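Local coordinates for insect fatty acid binding protein (Manduca sexta, PDB 1MDC) that binds fatty acids one to one inside a beta-barrel and belongs to the cytosolic fatty-acid-binding protein family, at residues 12-17 and 127-132; 5-10 and 37-42; 88-93 and 105-110. One frame throughout, in Å; residues are numbered along the deposited sequence.

In the fold
All three contacts are neighbouring-strand pairs of one antiparallel barrel wall. Contacts 1 and 2 share strand 8-14, their centres about 12 Å apart: contact 1 joins it to strand 122-131, contact 2 to strand 39-45, and Lys-131 N lies 2.9 Å from Ser-9 O. Contact 3, in the hairpin of strands 90-97 and 100-109, has its centre about 14 Å from contact 1's and about 13 Å from contact 2's, and reaches contact 2 through Lys-106 NZ, 2.5 Å from Gln-40 OE1. Contact 1 bonds the palmitate carboxylate through Arg-128 and Tyr-130, contact 2 through Gln-40; Lys-106 lies about 4 Å from the acid at the nearest atoms. A sulfate held by contact 3 bonds weakly to Gln-40.

Contact 1 of 3, residues 12-17 and 127-132; sequences KQENFD and RRYYKA. With PLM (palmitic acid), chain C.
This contact supplies part of the carboxylate site of the fatty-acid pocket: Gln-13 and Phe-16 of residues 12-17 hold Arg-128 of residues 127-132. The strands run antiparallel, axes 4.7 Å apart, with Gln-13 opposite Arg-128 as a non-hydrogen-bonded pair between the hydrogen-bonded pairs Lys-12/Tyr-129 and Glu-14/Arg-127. Gln-13 and Arg-128 lie side by side. Arg-128 NE donates to Gln-13 OE1 at 2.9 Å, nearly in line with the amide C=O and within the guanidinium plane; NH2 adds a weak bond to the same oxygen. The guanidinium lies flat on the Phe-16 ring, centres 4.0 Å apart and planes at 15°, a cation-pi stack, with CD also over that ring face. With its plane fixed by amide and ring, Arg-128 turns NH1 to palmitate O2 at 2.9 Å. Tyr-130 OH donates to that same oxygen at 2.6 Å, so two donors grip it.

On the other face of the sheet, Tyr-129 has CG anti to its carbonyl carbon (chi1 -55°), which carries the ring alongside Lys-12, whose CE comes within 3.5 Å of Tyr-129 CE2. Tyr-129 OH donates to the syn side of Glu-14 OE1 at 2.6 Å, from 32° out of the carboxylate plane, and accepts from Arg-127 NH1 at 3.0 Å, so the hydroxyl joins the carboxylate to the guanidinium of Arg-127. Closure of first strand on last, with an arginine and a tyrosine turned inward onto the lipid carboxylate, is typical of the fatty-acid-binding protein barrel.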
loop_
_atom_site.group_PDB
_atom_site.type_symbol
_atom_site.label_atom_id
_atom_site.label_comp_id
_atom_site.label_asym_id
_atom_site.label_seq_id
_atom_site.Cartn_x
_atom_site.Cartn_y
_atom_site.Cartn_z
ATOM N N LYS A 12 -7.075 8.389 -8.494
ATOM C CA LYS A 12 -8.335 7.668 -8.708
ATOM C C LYS A 12 -8.201 6.247 -8.190
ATOM O O LYS A 12 -7.088 5.751 -8.021
ATOM C CB LYS A 12 -8.514 7.622 -10.231
ATOM C CG LYS A 12 -9.448 6.610 -10.847
ATOM C CD LYS A 12 -9.373 6.635 -12.372
ATOM C CE LYS A 12 -9.363 5.225 -12.928
ATOM N NZ LYS A 12 -9.504 5.153 -14.392
ATOM N N GLN A 13 -9.313 5.576 -7.932
ATOM C CA GLN A 13 -9.227 4.205 -7.450
ATOM C C GLN A 13 -10.512 3.493 -7.867
ATOM O O GLN A 13 -11.527 4.187 -8.055
ATOM C CB GLN A 13 -9.017 4.119 -5.917
ATOM C CG GLN A 13 -10.053 4.891 -5.147
ATOM C CD GLN A 13 -9.602 5.054 -3.728
ATOM O OE1 GLN A 13 -8.500 4.675 -3.387
ATOM N NE2 GLN A 13 -10.458 5.605 -2.883
ATOM N N GLU A 14 -10.459 2.155 -8.014
ATOM C CA GLU A 14 -11.602 1.365 -8.417
ATOM C C GLU A 14 -11.716 0.136 -7.549
ATOM O O GLU A 14 -10.695 -0.466 -7.254
ATOM C CB GLU A 14 -11.343 0.855 -9.871
ATOM C CG GLU A 14 -11.118 2.007 -10.797
ATOM C CD GLU A 14 -10.758 1.593 -12.177
ATOM O OE1 GLU A 14 -9.633 0.945 -12.269
ATOM O OE2 GLU A 14 -11.451 1.845 -13.098
ATOM N N ASN A 15 -12.949 -0.230 -7.158
ATOM C CA ASN A 15 -13.207 -1.414 -6.337
ATOM C C ASN A 15 -12.509 -1.427 -4.995
ATOM O O ASN A 15 -12.363 -2.487 -4.390
ATOM C CB ASN A 15 -12.890 -2.731 -7.124
ATOM C CG ASN A 15 -13.761 -2.870 -8.365
ATOM O OD1 ASN A 15 -14.850 -2.278 -8.454
ATOM N ND2 ASN A 15 -13.291 -3.632 -9.336
ATOM N N PHE A 16 -12.081 -0.258 -4.523
ATOM C CA PHE A 16 -11.402 -0.210 -3.244
ATOM C C PHE A 16 -12.361 -0.509 -2.093
ATOM O O PHE A 16 -12.026 -1.161 -1.127
ATOM C CB PHE A 16 -10.584 1.080 -3.088
ATOM C CG PHE A 16 -9.616 1.167 -1.906
ATOM C CD1 PHE A 16 -8.690 0.165 -1.664
ATOM C CD2 PHE A 16 -9.644 2.295 -1.070
ATOM C CE1 PHE A 16 -7.785 0.277 -0.594
ATOM C CE2 PHE A 16 -8.766 2.412 0.012
ATOM C CZ PHE A 16 -7.843 1.394 0.237
ATOM N N ASP A 17 -13.576 -0.040 -2.189
ATOM C CA ASP A 17 -14.515 -0.321 -1.115
ATOM C C ASP A 17 -14.756 -1.827 -0.972
ATOM O O ASP A 17 -14.883 -2.391 0.112
ATOM C CB ASP A 17 -15.823 0.428 -1.438
ATOM C CG ASP A 17 -16.901 0.224 -0.370
ATOM O OD1 ASP A 17 -16.846 1.108 0.589
ATOM O OD2 ASP A 17 -17.754 -0.649 -0.389
ATOM N N ARG A 127 -7.937 -1.258 -7.776
ATOM C CA ARG A 127 -6.839 -0.512 -8.348
ATOM C C ARG A 127 -6.756 0.857 -7.747
ATOM O O ARG A 127 -7.784 1.459 -7.464
ATOM C CB ARG A 127 -7.116 -0.273 -9.827
ATOM C CG ARG A 127 -6.670 -1.435 -10.666
ATOM C CD ARG A 127 -5.263 -1.205 -11.162
ATOM N NE ARG A 127 -4.696 -2.247 -11.978
ATOM C CZ ARG A 127 -4.874 -2.297 -13.292
ATOM N NH1 ARG A 127 -5.626 -1.395 -13.889
ATOM N NH2 ARG A 127 -4.298 -3.286 -14.009
ATOM N N ARG A 128 -5.528 1.336 -7.554
ATOM C CA ARG A 128 -5.284 2.669 -7.025
ATOM C C ARG A 128 -4.276 3.268 -7.995
ATOM O O ARG A 128 -3.251 2.664 -8.256
ATOM C CB ARG A 128 -4.842 2.805 -5.580
ATOM C CG ARG A 128 -5.800 2.030 -4.626
ATOM C CD ARG A 128 -5.362 2.287 -3.194
ATOM N NE ARG A 128 -6.069 3.409 -2.562
ATOM C CZ ARG A 128 -5.704 3.825 -1.350
ATOM N NH1 ARG A 128 -4.684 3.254 -0.693
ATOM N NH2 ARG A 128 -6.355 4.797 -0.808
ATOM N N TYR A 129 -4.609 4.418 -8.550
ATOM C CA TYR A 129 -3.798 5.137 -9.519
ATOM C C TYR A 129 -3.238 6.414 -8.867
ATOM O O TYR A 129 -3.974 7.260 -8.330
ATOM C CB TYR A 129 -4.647 5.519 -10.763
ATOM C CG TYR A 129 -5.304 4.322 -11.390
ATOM C CD1 TYR A 129 -4.666 3.561 -12.375
ATOM C CD2 TYR A 129 -6.587 3.952 -10.991
ATOM C CE1 TYR A 129 -5.267 2.460 -12.945
ATOM C CE2 TYR A 129 -7.214 2.841 -11.563
ATOM C CZ TYR A 129 -6.579 2.106 -12.529
ATOM O OH TYR A 129 -7.197 1.021 -13.078
ATOM N N TYR A 130 -1.910 6.550 -8.922
ATOM C CA TYR A 130 -1.262 7.709 -8.342
ATOM C C TYR A 130 -0.414 8.391 -9.407
ATOM O O TYR A 130 0.004 7.766 -10.370
ATOM C CB TYR A 130 -0.314 7.164 -7.257
ATOM C CG TYR A 130 -0.841 6.530 -5.966
ATOM C CD1 TYR A 130 -1.386 5.259 -5.971
ATOM C CD2 TYR A 130 -0.719 7.232 -4.761
ATOM C CE1 TYR A 130 -1.847 4.694 -4.762
ATOM C CE2 TYR A 130 -1.155 6.679 -3.558
ATOM C CZ TYR A 130 -1.723 5.404 -3.587
ATOM O OH TYR A 130 -2.125 4.846 -2.423
ATOM N N LYS A 131 -0.178 9.667 -9.213
ATOM C CA LYS A 131 0.598 10.447 -10.131
ATOM C C LYS A 131 1.592 11.365 -9.386
ATOM O O LYS A 131 1.281 11.953 -8.358
ATOM C CB LYS A 131 -0.503 11.224 -10.852
ATOM C CG LYS A 131 -0.106 11.894 -12.117
ATOM C CD LYS A 131 -0.416 11.065 -13.325
ATOM C CE LYS A 131 -1.636 11.534 -14.076
ATOM N NZ LYS A 131 -2.150 10.512 -15.002
ATOM N N ALA A 132 2.809 11.485 -9.923
ATOM C CA ALA A 132 3.856 12.329 -9.373
ATOM C C ALA A 132 3.832 13.548 -10.273
ATOM O O ALA A 132 3.204 13.548 -11.323
ATOM C CB ALA A 132 5.207 11.643 -9.410
ATOM O OXT ALA A 132 4.399 14.571 -9.974
HETATM C C1 PLM C . -1.354 1.552 -1.643
HETATM O O1 PLM C . -0.213 1.724 -2.106
HETATM O O2 PLM C . -2.329 2.245 -1.974
HETATM C C2 PLM C . -1.614 0.491 -0.549
HETATM C C3 PLM C . -3.078 0.321 -0.086
HETATM C C4 PLM C . -3.344 1.080 1.246
HETATM C C5 PLM C . -3.376 0.144 2.472
HETATM C C6 PLM C . -4.800 -0.027 3.028
HETATM C C7 PLM C . -4.822 -1.288 3.883
HETATM C C8 PLM C . -6.038 -1.453 4.782
HETATM C C9 PLM C . -6.495 -2.895 4.549
HETATM C CA PLM C . -6.322 -3.840 5.747
HETATM C CB PLM C . -5.487 -5.061 5.331
HETATM C CC PLM C . -5.691 -6.287 6.260
HETATM C CD PLM C . -4.769 -7.483 5.857
HETATM C CE PLM C . -5.552 -8.718 5.420
HETATM C CF PLM C . -6.366 -8.365 4.176
HETATM C CG PLM C . -7.190 -9.545 3.600
HETATM O O HOH W 1 -8.660 6.716 -0.480
#

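Contact 2 of 3, residues 5-10 and 37-42; sequences GKVYSL and KPTQKM. With SO4 (sulfate ion), chain B.
Val-7 CG1 is anti to its backbone N (chi1 170°), bringing it against Thr-39 CB at 3.8 Å, while CG2 goes to the aliphatic chain of Lys-41. Lys-41 starts out extended, with CG also anti to the backbone N (chi1 -178°), and bends only beyond CD (chi3 80°); the extended start rests CD 3.9 Å from Val-7 CG2 and 3.8 Å from Gly-5 O, and its CG lies beside Lys-6 O, 3.6 Å away. This is an antiparallel pairing in the wall of the fatty-acid-binding barrel, joining strand 8-14 to strand 39-45, with helices 16-21 and 27-35 between them in the chain. Tyr-8 and Gln-40 form the hydrogen-bonded pair: each backbone N donates to the other's O. Ser-9 and Thr-39 form the adjoining non-hydrogen-bonded pair, with Ser-9 OG 3.5 Å from Thr-39 CG2. Leu-10 N to Pro-38 O and Gly-5 N to Met-42 O extend the ladder beyond the two bridges.

With an alanine at Lys-41, Val-7 CG2 and Gly-5 O would probably lose the methylene cover that CG and CD give them.

Towards the barrel interior, Gln-40 is part of the fatty-acid site: NE2 donates to palmitate and only weakly to the sulfate, and OE1 accepts from Lys-106. Tyr-8, on the same face, sets its ring edge against Gln-40 O, meets Tyr-108 edge-to-face and bonds through OH to Gly-110 O. Near the other end, Leu-10 CD2 packs on Pro-38 CD at 3.8 Å. Where the strands part beyond Val-7, a water fills in for a direct backbone bond, donating to Lys-6 O at 2.6 Å and accepting from Met-42 N at 3.0 Å.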
loop_
_atom_site.group_PDB
_atom_site.type_symbol
_atom_site.label_atom_id
_atom_site.label_comp_id
_atom_site.label_asym_id
_atom_site.label_seq_id
_atom_site.Cartn_x
_atom_site.Cartn_y
_atom_site.Cartn_z
ATOM N N GLY A 5 12.463 8.944 -4.641
ATOM C CA GLY A 5 12.418 10.357 -4.239
ATOM C C GLY A 5 11.253 11.204 -4.758
ATOM O O GLY A 5 11.151 12.363 -4.375
ATOM N N LYS A 6 10.372 10.654 -5.611
ATOM C CA LYS A 6 9.246 11.419 -6.118
ATOM C C LYS A 6 8.048 11.204 -5.197
ATOM O O LYS A 6 7.900 10.126 -4.614
ATOM C CB LYS A 6 8.729 10.875 -7.477
ATOM C CG LYS A 6 9.564 11.186 -8.695
ATOM C CD LYS A 6 9.060 10.616 -10.024
ATOM C CE LYS A 6 9.891 11.185 -11.131
ATOM N NZ LYS A 6 11.256 11.331 -10.654
ATOM N N VAL A 7 7.186 12.207 -5.075
ATOM C CA VAL A 7 6.016 12.032 -4.234
ATOM C C VAL A 7 4.849 11.688 -5.173
ATOM O O VAL A 7 4.572 12.432 -6.105
ATOM C CB VAL A 7 5.708 13.325 -3.396
ATOM C CG1 VAL A 7 4.337 13.212 -2.694
ATOM C CG2 VAL A 7 6.785 13.495 -2.371
ATOM N N TYR A 8 4.177 10.560 -4.948
ATOM C CA TYR A 8 3.047 10.160 -5.766
ATOM C C TYR A 8 1.779 10.408 -4.952
ATOM O O TYR A 8 1.712 10.050 -3.784
ATOM C CB TYR A 8 3.125 8.683 -6.105
ATOM C CG TYR A 8 4.219 8.384 -7.151
ATOM C CD1 TYR A 8 5.552 8.187 -6.744
ATOM C CD2 TYR A 8 3.909 8.282 -8.498
ATOM C CE1 TYR A 8 6.555 7.908 -7.674
ATOM C CE2 TYR A 8 4.907 8.001 -9.455
ATOM C CZ TYR A 8 6.214 7.813 -9.030
ATOM O OH TYR A 8 7.183 7.544 -9.964
ATOM N N SER A 9 0.800 11.037 -5.580
ATOM C CA SER A 9 -0.468 11.363 -4.945
ATOM C C SER A 9 -1.601 10.607 -5.620
ATOM O O SER A 9 -1.651 10.478 -6.843
ATOM C CB SER A 9 -0.854 12.833 -5.177
ATOM O OG SER A 9 0.156 13.628 -4.669
ATOM N N LEU A 10 -2.545 10.128 -4.823
ATOM C CA LEU A 10 -3.674 9.403 -5.382
ATOM C C LEU A 10 -4.553 10.231 -6.306
ATOM O O LEU A 10 -4.992 11.327 -5.943
ATOM C CB LEU A 10 -4.567 8.897 -4.219
ATOM C CG LEU A 10 -5.748 8.069 -4.736
ATOM C CD1 LEU A 10 -5.259 6.604 -4.976
ATOM C CD2 LEU A 10 -6.734 8.045 -3.612
ATOM N N LYS A 37 -6.795 10.851 0.699
ATOM C CA LYS A 37 -6.104 11.332 -0.498
ATOM C C LYS A 37 -4.625 11.180 -0.111
ATOM O O LYS A 37 -3.918 12.168 0.102
ATOM C CB LYS A 37 -6.415 12.790 -0.845
ATOM C CG LYS A 37 -7.821 13.001 -1.434
ATOM C CD LYS A 37 -7.995 12.425 -2.857
ATOM C CE LYS A 37 -9.371 12.585 -3.530
ATOM N NZ LYS A 37 -9.518 11.878 -4.838
ATOM N N PRO A 38 -4.164 9.938 0.022
ATOM C CA PRO A 38 -2.786 9.679 0.422
ATOM C C PRO A 38 -1.721 9.978 -0.617
ATOM O O PRO A 38 -1.997 10.071 -1.811
ATOM C CB PRO A 38 -2.703 8.155 0.650
ATOM C CG PRO A 38 -3.751 7.546 -0.271
ATOM C CD PRO A 38 -4.792 8.680 -0.467
ATOM N N THR A 39 -0.490 10.125 -0.127
ATOM C CA THR A 39 0.688 10.376 -0.948
ATOM C C THR A 39 1.736 9.401 -0.464
ATOM O O THR A 39 1.705 8.968 0.696
ATOM C CB THR A 39 1.317 11.768 -0.962
ATOM O OG1 THR A 39 2.027 11.970 0.267
ATOM C CG2 THR A 39 0.255 12.837 -1.216
ATOM N N GLN A 40 2.665 9.038 -1.333
ATOM C CA GLN A 40 3.704 8.126 -0.907
ATOM C C GLN A 40 5.026 8.386 -1.643
ATOM O O GLN A 40 5.034 8.687 -2.838
ATOM C CB GLN A 40 3.266 6.686 -0.868
ATOM C CG GLN A 40 2.892 6.182 -2.204
ATOM C CD GLN A 40 2.630 4.730 -2.052
ATOM O OE1 GLN A 40 3.542 3.911 -2.074
ATOM N NE2 GLN A 40 1.376 4.433 -1.877
ATOM N N LYS A 41 6.144 8.296 -0.924
ATOM C CA LYS A 41 7.470 8.545 -1.478
ATOM C C LYS A 41 8.391 7.463 -0.992
ATOM O O LYS A 41 8.396 7.190 0.197
ATOM C CB LYS A 41 7.964 9.808 -0.830
ATOM C CG LYS A 41 9.345 10.268 -1.337
ATOM C CD LYS A 41 9.816 11.644 -0.843
ATOM C CE LYS A 41 10.409 11.742 0.550
ATOM N NZ LYS A 41 10.469 13.142 1.013
ATOM N N MET A 42 9.146 6.850 -1.910
ATOM C CA MET A 42 10.086 5.772 -1.584
ATOM C C MET A 42 11.520 6.231 -1.822
ATOM O O MET A 42 11.734 6.936 -2.798
ATOM C CB MET A 42 9.833 4.535 -2.521
ATOM C CG MET A 42 10.458 3.357 -1.873
ATOM S SD MET A 42 9.886 1.872 -2.692
ATOM C CE MET A 42 11.289 0.757 -2.600
HETATM S S SO4 B . 2.293 0.412 0.519
HETATM O O1 SO4 B . 3.711 0.105 0.299
HETATM O O2 SO4 B . 1.884 1.487 -0.361
HETATM O O3 SO4 B . 1.449 -0.747 0.198
HETATM O O4 SO4 B . 2.100 0.830 1.936
HETATM O O HOH W 2 8.560 7.601 -4.757
#

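Contact 3 of 3, residues 88-93 and 105-110; sequences GNVVTH and KKEYNG. With SO4 (sulfate ion), chain B.
Lys-106 CB sits 4.1 Å from Val-91 CB, its partner in a hydrogen-bonded antiparallel pair, and 3.2 Å from Val-91 O. CG, set anti to the carbonyl carbon (chi1 -48°), still lies near that oxygen; CD, extended from CG, already nears sulfate O1, and the bend at chi3 (57°) then places CE by O2. NZ ends the chain with bonds to sulfate O1 at 2.7 Å and O2 at 2.8 Å, besides its bond to Gln-40. From residues 88-93, His-93 ND1 meets sulfate O3 in the plane of its ring, in a nearly straight bond of 2.8 Å; Tyr-84 OH also holds the anion.

On the same face, Val-91 CG2 touches the edge of Tyr-108 at CE1, 3.9 Å away, and Tyr-108 N donates to Asn-89 O. Val-90 and Thr-92 face the other side of this hairpin, where Val-90 CG1 lies by Lys-105 CG.

The sulfate probably came from the crystallisation liquor. Its bonds to a lysine amine and a histidine N-H are consistent with an inner patch of the barrel that can accept an anion, whose charge would probably be balanced by Lys-106.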
loop_
_atom_site.group_PDB
_atom_site.type_symbol
_atom_site.label_atom_id
_atom_site.label_comp_id
_atom_site.label_asym_id
_atom_site.label_seq_id
_atom_site.Cartn_x
_atom_site.Cartn_y
_atom_site.Cartn_z
ATOM N N GLY A 88 13.248 -4.048 -9.305
ATOM C CA GLY A 88 13.248 -3.042 -10.343
ATOM C C GLY A 88 12.127 -1.996 -10.140
ATOM O O GLY A 88 12.048 -1.300 -9.137
ATOM N N ASN A 89 11.251 -1.883 -11.129
ATOM C CA ASN A 89 10.159 -0.927 -11.066
ATOM C C ASN A 89 8.903 -1.548 -10.423
ATOM O O ASN A 89 7.878 -0.895 -10.352
ATOM C CB ASN A 89 9.733 -0.397 -12.458
ATOM C CG ASN A 89 9.354 -1.629 -13.283
ATOM O OD1 ASN A 89 10.252 -2.298 -13.840
ATOM N ND2 ASN A 89 8.074 -1.985 -13.333
ATOM N N VAL A 90 8.978 -2.788 -9.969
ATOM C CA VAL A 90 7.817 -3.429 -9.347
ATOM C C VAL A 90 8.085 -3.693 -7.874
ATOM O O VAL A 90 9.042 -4.400 -7.562
ATOM C CB VAL A 90 7.494 -4.838 -9.965
ATOM C CG1 VAL A 90 6.231 -5.425 -9.304
ATOM C CG2 VAL A 90 7.213 -4.662 -11.425
ATOM N N VAL A 91 7.256 -3.145 -6.980
ATOM C CA VAL A 91 7.414 -3.359 -5.549
ATOM C C VAL A 91 6.164 -4.150 -5.129
ATOM O O VAL A 91 5.074 -3.665 -5.398
ATOM C CB VAL A 91 7.391 -1.982 -4.866
ATOM C CG1 VAL A 91 7.497 -2.215 -3.349
ATOM C CG2 VAL A 91 8.667 -1.229 -5.315
ATOM N N THR A 92 6.297 -5.337 -4.519
ATOM C CA THR A 92 5.127 -6.111 -4.129
ATOM C C THR A 92 5.084 -6.162 -2.642
ATOM O O THR A 92 6.062 -6.519 -2.017
ATOM C CB THR A 92 5.298 -7.541 -4.635
ATOM O OG1 THR A 92 5.431 -7.492 -6.048
ATOM C CG2 THR A 92 4.085 -8.397 -4.355
ATOM N N HIS A 93 3.962 -5.796 -2.079
ATOM C CA HIS A 93 3.827 -5.824 -0.639
ATOM C C HIS A 93 2.830 -6.886 -0.284
ATOM O O HIS A 93 1.687 -6.752 -0.705
ATOM C CB HIS A 93 3.179 -4.485 -0.269
ATOM C CG HIS A 93 3.054 -4.154 1.172
ATOM N ND1 HIS A 93 2.536 -2.869 1.618
ATOM C CD2 HIS A 93 3.350 -4.902 2.235
ATOM C CE1 HIS A 93 2.601 -2.920 2.939
ATOM N NE2 HIS A 93 3.041 -4.089 3.358
ATOM N N LYS A 105 0.395 -4.946 -5.534
ATOM C CA LYS A 105 1.429 -4.921 -6.581
ATOM C C LYS A 105 1.597 -3.468 -7.042
ATOM O O LYS A 105 0.671 -2.885 -7.623
ATOM C CB LYS A 105 1.099 -5.941 -7.693
ATOM C CG LYS A 105 2.240 -6.176 -8.730
ATOM C CD LYS A 105 1.749 -7.087 -9.878
ATOM C CE LYS A 105 2.342 -6.990 -11.307
ATOM N NZ LYS A 105 2.737 -8.296 -11.870
ATOM N N LYS A 106 2.766 -2.873 -6.743
ATOM C CA LYS A 106 3.000 -1.477 -7.103
ATOM C C LYS A 106 3.912 -1.375 -8.306
ATOM O O LYS A 106 5.061 -1.740 -8.226
ATOM C CB LYS A 106 3.653 -0.815 -5.913
ATOM C CG LYS A 106 2.911 -1.122 -4.624
ATOM C CD LYS A 106 3.442 -0.481 -3.313
ATOM C CE LYS A 106 3.551 1.022 -3.279
ATOM N NZ LYS A 106 4.168 1.496 -2.003
ATOM N N GLU A 107 3.386 -0.894 -9.414
ATOM C CA GLU A 107 4.165 -0.769 -10.627
ATOM C C GLU A 107 4.432 0.673 -10.982
ATOM O O GLU A 107 3.508 1.436 -11.221
ATOM C CB GLU A 107 3.444 -1.489 -11.787
ATOM C CG GLU A 107 3.346 -3.026 -11.615
ATOM C CD GLU A 107 2.542 -3.638 -12.743
ATOM O OE1 GLU A 107 1.329 -3.566 -12.804
ATOM O OE2 GLU A 107 3.259 -4.173 -13.683
ATOM N N TYR A 108 5.707 1.067 -11.023
ATOM C CA TYR A 108 6.040 2.444 -11.362
ATOM C C TYR A 108 6.483 2.574 -12.815
ATOM O O TYR A 108 7.223 1.745 -13.298
ATOM C CB TYR A 108 7.245 2.847 -10.522
ATOM C CG TYR A 108 6.974 2.956 -9.005
ATOM C CD1 TYR A 108 7.125 1.820 -8.186
ATOM C CD2 TYR A 108 6.609 4.173 -8.441
ATOM C CE1 TYR A 108 6.898 1.901 -6.811
ATOM C CE2 TYR A 108 6.385 4.276 -7.061
ATOM C CZ TYR A 108 6.548 3.133 -6.265
ATOM O OH TYR A 108 6.334 3.219 -4.888
ATOM N N ASN A 109 6.012 3.609 -13.488
ATOM C CA ASN A 109 6.313 3.894 -14.878
ATOM C C ASN A 109 6.274 5.396 -15.022
ATOM O O ASN A 109 5.232 6.023 -15.197
ATOM C CB ASN A 109 5.415 3.125 -15.896
ATOM C CG ASN A 109 5.546 3.669 -17.358
ATOM O OD1 ASN A 109 6.666 3.988 -17.885
ATOM N ND2 ASN A 109 4.384 3.815 -18.001
ATOM N N GLY A 110 7.441 5.986 -14.925
ATOM C CA GLY A 110 7.502 7.410 -15.036
ATOM C C GLY A 110 6.762 8.000 -13.865
ATOM O O GLY A 110 6.898 7.544 -12.717
HETATM S S SO4 B . 2.293 0.412 0.519
HETATM O O1 SO4 B . 3.711 0.105 0.299
HETATM O O2 SO4 B . 1.884 1.487 -0.361
HETATM O O3 SO4 B . 1.449 -0.747 0.198
HETATM O O4 SO4 B . 2.100 0.830 1.936
#